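Local atomic coordinates of dihydrodipicolinate synthase (Bacillus anthracis, PDB entry 1XKY), a protein that probably catalyses the condensation of pyruvate with aspartate semialdehyde in the lysine biosynthesis pathway. Residues T18-P23 / A217-G222; L99-T104 / A134-L139. All blocks are in the same frame, centred on the assembly; numbering follows the deposited sequence.

Interaction 1 (T18-P23 / A217-G222)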
# COMPACT_ATOMS: atom_id res chain seq x y z
N THR A 18 11.83 -24.28 12.98
CA THR A 18 10.41 -24.21 13.25
C THR A 18 10.14 -23.19 14.34
O THR A 18 10.77 -23.23 15.41
CB THR A 18 9.82 -25.58 13.62
OG1 THR A 18 9.95 -26.46 12.50
CG2 THR A 18 8.35 -25.46 14.00
N ALA A 19 9.23 -22.27 14.01
CA ALA A 19 8.72 -21.25 14.93
C ALA A 19 7.66 -21.89 15.80
O ALA A 19 6.46 -21.82 15.50
CB ALA A 19 8.14 -20.07 14.15
N MET A 20 8.10 -22.49 16.90
CA MET A 20 7.26 -23.38 17.68
C MET A 20 6.18 -22.65 18.48
O MET A 20 6.46 -21.66 19.14
CB MET A 20 8.12 -24.20 18.65
CG MET A 20 7.42 -25.39 19.21
SD MET A 20 8.45 -26.28 20.38
CE MET A 20 8.56 -25.10 21.71
N VAL A 21 4.96 -23.17 18.42
CA VAL A 21 3.89 -22.73 19.30
C VAL A 21 4.21 -23.06 20.76
O VAL A 21 5.00 -23.95 21.06
CB VAL A 21 2.50 -23.34 18.90
CG1 VAL A 21 2.14 -22.95 17.48
CG2 VAL A 21 2.48 -24.87 19.07
N THR A 22 3.58 -22.31 21.67
CA THR A 22 3.72 -22.58 23.10
C THR A 22 2.43 -23.25 23.60
O THR A 22 1.38 -22.60 23.70
CB THR A 22 3.98 -21.28 23.89
OG1 THR A 22 5.15 -20.63 23.38
CG2 THR A 22 4.19 -21.59 25.37
N PRO A 23 2.49 -24.57 23.87
CA PRO A 23 1.31 -25.26 24.40
C PRO A 23 0.82 -24.69 25.74
O PRO A 23 1.63 -24.45 26.64
CB PRO A 23 1.78 -26.71 24.57
CG PRO A 23 2.92 -26.85 23.63
CD PRO A 23 3.60 -25.52 23.63
N ALA A 217 4.25 -23.92 8.94
CA ALA A 217 3.63 -25.11 8.32
C ALA A 217 4.30 -26.43 8.69
O ALA A 217 3.66 -27.48 8.66
CB ALA A 217 3.60 -24.96 6.81
N SER A 218 5.59 -26.37 9.01
CA SER A 218 6.34 -27.53 9.47
C SER A 218 5.73 -28.23 10.69
O SER A 218 6.04 -29.38 10.96
CB SER A 218 7.77 -27.10 9.81
OG SER A 218 7.73 -26.11 10.81
N HIS A 219 4.87 -27.53 11.45
CA HIS A 219 4.08 -28.18 12.51
C HIS A 219 3.18 -29.30 11.99
O HIS A 219 2.89 -30.23 12.72
CB HIS A 219 3.19 -27.17 13.24
CG HIS A 219 3.92 -26.21 14.13
ND1 HIS A 219 4.16 -26.48 15.46
CD2 HIS A 219 4.41 -24.97 13.90
CE1 HIS A 219 4.78 -25.45 16.01
NE2 HIS A 219 4.94 -24.52 15.08
N VAL A 220 2.71 -29.19 10.74
CA VAL A 220 1.78 -30.16 10.17
C VAL A 220 2.27 -30.88 8.91
O VAL A 220 1.84 -32.00 8.65
CB VAL A 220 0.37 -29.55 9.90
CG1 VAL A 220 -0.32 -29.21 11.21
CG2 VAL A 220 0.45 -28.32 8.98
N ILE A 221 3.14 -30.25 8.13
CA ILE A 221 3.64 -30.89 6.91
C ILE A 221 5.17 -30.82 6.80
O ILE A 221 5.72 -30.66 5.72
CB ILE A 221 2.98 -30.29 5.64
CG1 ILE A 221 3.09 -28.76 5.64
CG2 ILE A 221 1.51 -30.75 5.55
CD1 ILE A 221 2.90 -28.13 4.25
N GLY A 222 5.85 -30.99 7.94
CA GLY A 222 7.30 -30.99 7.97
C GLY A 222 7.93 -32.05 7.08
O GLY A 222 8.92 -31.78 6.41
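With chi1 of -64°, Thr18 places OG1 beside Ser218 and lays its methyl CG2, trans to the backbone N, over the imidazole of His219. Ser218 answers with chi1 of 59°, which brings Ser218 OG to 2.8 Å from Thr18 OG1 in a hydrogen bond that either hydroxyl could donate; Thr18 OG1 also bonds to Thr47 OG1, forming a short chain of hydroxyls. The His219 ring reaches out from the N-terminal part of helix 218-234 and meets the backbone following Thr18 with its NE2-CE1 corner. NE2 donates to Ala19 O at 3.1 Å in an almost straight bond lying in the ring plane, although the nitrogen stands well above the plane of that carbonyl, 50° out of it. Thr18 CG2 makes a CH-pi contact with one face, 4.0 Å from the ring centroid. At the edge, His219 CE1 comes within 3.3 Å of Val21 N. Val21 CG1 and CG2 approach His219 CE1, at 3.9 Å each, from the side of the ring plane opposite the threonine methyl. Val263 and Leu267 of helix 261-269 also touch the His219 side chain. The contact thus joins the end of the first barrel strand to the helix that follows the last strand. NE2 serving as donor to a backbone oxygen is consistent with a proton on that nitrogen, and bond and methyl together probably limit the tilt of the buried ring.

Interaction 2 (L99-T104 / A134-L139)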
# COMPACT_ATOMS: atom_id res chain seq x y z
N LEU A 99 16.75 -10.01 28.89
CA LEU A 99 16.19 -11.33 28.55
C LEU A 99 17.20 -12.18 27.79
O LEU A 99 17.22 -13.41 27.92
CB LEU A 99 14.90 -11.17 27.74
CG LEU A 99 14.09 -12.43 27.43
CD1 LEU A 99 13.69 -13.17 28.71
CD2 LEU A 99 12.87 -12.07 26.63
N THR A 100 18.06 -11.54 27.00
CA THR A 100 19.09 -12.23 26.25
C THR A 100 20.09 -12.90 27.21
O THR A 100 20.48 -14.05 26.99
CB THR A 100 19.77 -11.29 25.24
OG1 THR A 100 18.81 -10.90 24.24
CG2 THR A 100 20.95 -11.96 24.55
N LYS A 101 20.46 -12.18 28.27
CA LYS A 101 21.33 -12.72 29.34
C LYS A 101 20.68 -13.93 29.99
O LYS A 101 21.31 -14.95 30.16
CB LYS A 101 21.60 -11.69 30.44
CG LYS A 101 22.22 -10.37 29.99
CD LYS A 101 23.73 -10.41 29.90
CE LYS A 101 24.29 -9.05 29.50
NZ LYS A 101 23.96 -7.98 30.48
N LYS A 102 19.41 -13.78 30.35
CA LYS A 102 18.67 -14.86 31.00
C LYS A 102 18.56 -16.11 30.11
O LYS A 102 18.78 -17.22 30.59
CB LYS A 102 17.28 -14.38 31.44
CG LYS A 102 17.32 -13.47 32.66
CD LYS A 102 16.11 -12.57 32.73
CE LYS A 102 15.88 -12.03 34.13
NZ LYS A 102 17.13 -11.50 34.74
N ALA A 103 18.25 -15.92 28.83
CA ALA A 103 18.25 -17.04 27.88
C ALA A 103 19.63 -17.69 27.78
O ALA A 103 19.75 -18.92 27.77
CB ALA A 103 17.78 -16.58 26.51
N THR A 104 20.68 -16.87 27.72
CA THR A 104 22.05 -17.39 27.64
C THR A 104 22.36 -18.26 28.86
O THR A 104 22.96 -19.34 28.73
CB THR A 104 23.08 -16.25 27.53
OG1 THR A 104 22.85 -15.50 26.33
CG2 THR A 104 24.51 -16.78 27.52
N ALA A 134 23.56 -7.84 20.66
CA ALA A 134 24.56 -8.82 20.21
C ALA A 134 25.84 -8.76 21.06
O ALA A 134 26.39 -9.79 21.42
CB ALA A 134 24.89 -8.60 18.74
N GLU A 135 26.29 -7.54 21.36
CA GLU A 135 27.46 -7.30 22.22
C GLU A 135 27.32 -7.88 23.63
O GLU A 135 28.31 -8.15 24.30
CB GLU A 135 27.73 -5.80 22.35
CG GLU A 135 28.54 -5.24 21.22
CD GLU A 135 28.71 -3.74 21.27
OE1 GLU A 135 28.06 -3.07 22.12
OE2 GLU A 135 29.50 -3.22 20.45
N SER A 136 26.08 -8.02 24.08
CA SER A 136 25.78 -8.44 25.43
C SER A 136 25.83 -9.96 25.60
O SER A 136 25.74 -10.45 26.72
CB SER A 136 24.40 -7.91 25.83
OG SER A 136 23.36 -8.73 25.33
N THR A 137 25.96 -10.70 24.50
CA THR A 137 25.94 -12.17 24.56
C THR A 137 27.01 -12.79 23.68
O THR A 137 27.30 -12.27 22.60
CB THR A 137 24.54 -12.75 24.16
OG1 THR A 137 24.50 -14.15 24.44
CG2 THR A 137 24.23 -12.52 22.69
N PRO A 138 27.60 -13.91 24.13
CA PRO A 138 28.51 -14.65 23.26
C PRO A 138 27.78 -15.51 22.23
O PRO A 138 28.40 -16.03 21.30
CB PRO A 138 29.26 -15.54 24.26
CG PRO A 138 28.27 -15.79 25.33
CD PRO A 138 27.48 -14.53 25.46
N LEU A 139 26.47 -15.64 22.39
CA LEU A 139 25.67 -16.50 21.52
C LEU A 139 25.48 -15.93 20.13
O LEU A 139 25.46 -14.71 19.95
CB LEU A 139 24.29 -16.75 22.15
CG LEU A 139 24.24 -17.64 23.39
CD1 LEU A 139 22.79 -17.88 23.77
CD2 LEU A 139 24.96 -18.95 23.15
O HOH W 1 23.61 -12.70 27.14
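Thr104 OG1 and Thr137 OG1 meet at 2.8 Å in the close-packed part of this contact, with Thr137 donating. Thr104 OG1 in turn donates to Thr100 O, one helical turn back, at 2.9 Å; that carbonyl also takes the backbone N of Thr104, the two donors arriving from opposite faces of its plane. Thr137 holds its hydroxyl trans to the backbone N, chi1 -171°, which directs OG1 at the helix while still letting it accept from Leu139 N at 3.2 Å, an ST turn. Methyls close in around this polar pair: Thr100 CG2 sits 3.7 Å from Thr137 CB, the two side chains crossing at about a right angle, and Leu139 CD1 comes to 3.5 Å from Thr104 OG1 as the leucine and threonine run past each other in opposite directions. Toward solvent the fit is looser. Exposed Lys101, bent at chi2 and chi4, brings its aliphatic CD and CE near, CE 3.4 Å from Ser136 O, and Pro138 CD stays 4.3 Å from Thr104 CG2. On this side a water bridges the segments, donating to Thr104 OG1 and to Ser136 O. Asn167 ND2 bonds to the carbonyls of Ala134 and Leu139, linking both ends of segment 134-139. Helix 93-105 is thereby packed against the turn that leaves helix 123-135 for strand 141-145, a contact between an outer helix and the alpha-to-beta turn after the next helix of a beta/alpha (TIM) barrel.

From the N terminus the chain enters strand 16-19, the first of the barrel, whose end supplies the first half of interaction 1. It then passes through helix 93-105 and, 30 residues on, returns to that helix at 134-139, so interaction 2 closes a short loop containing strand 110-114 and most of helix 123-135. Only after the remaining strands does 217-222 meet 18-23, closing the circuit of the barrel across 194 residues. The smaller loop lies wholly within the larger, and the two do not cross. Their centres are 25 Å apart and their nearest atoms about 12 Å: interaction 1 joins the barrel's beginning to its end, interaction 2 an outer helix to the turn after its successor.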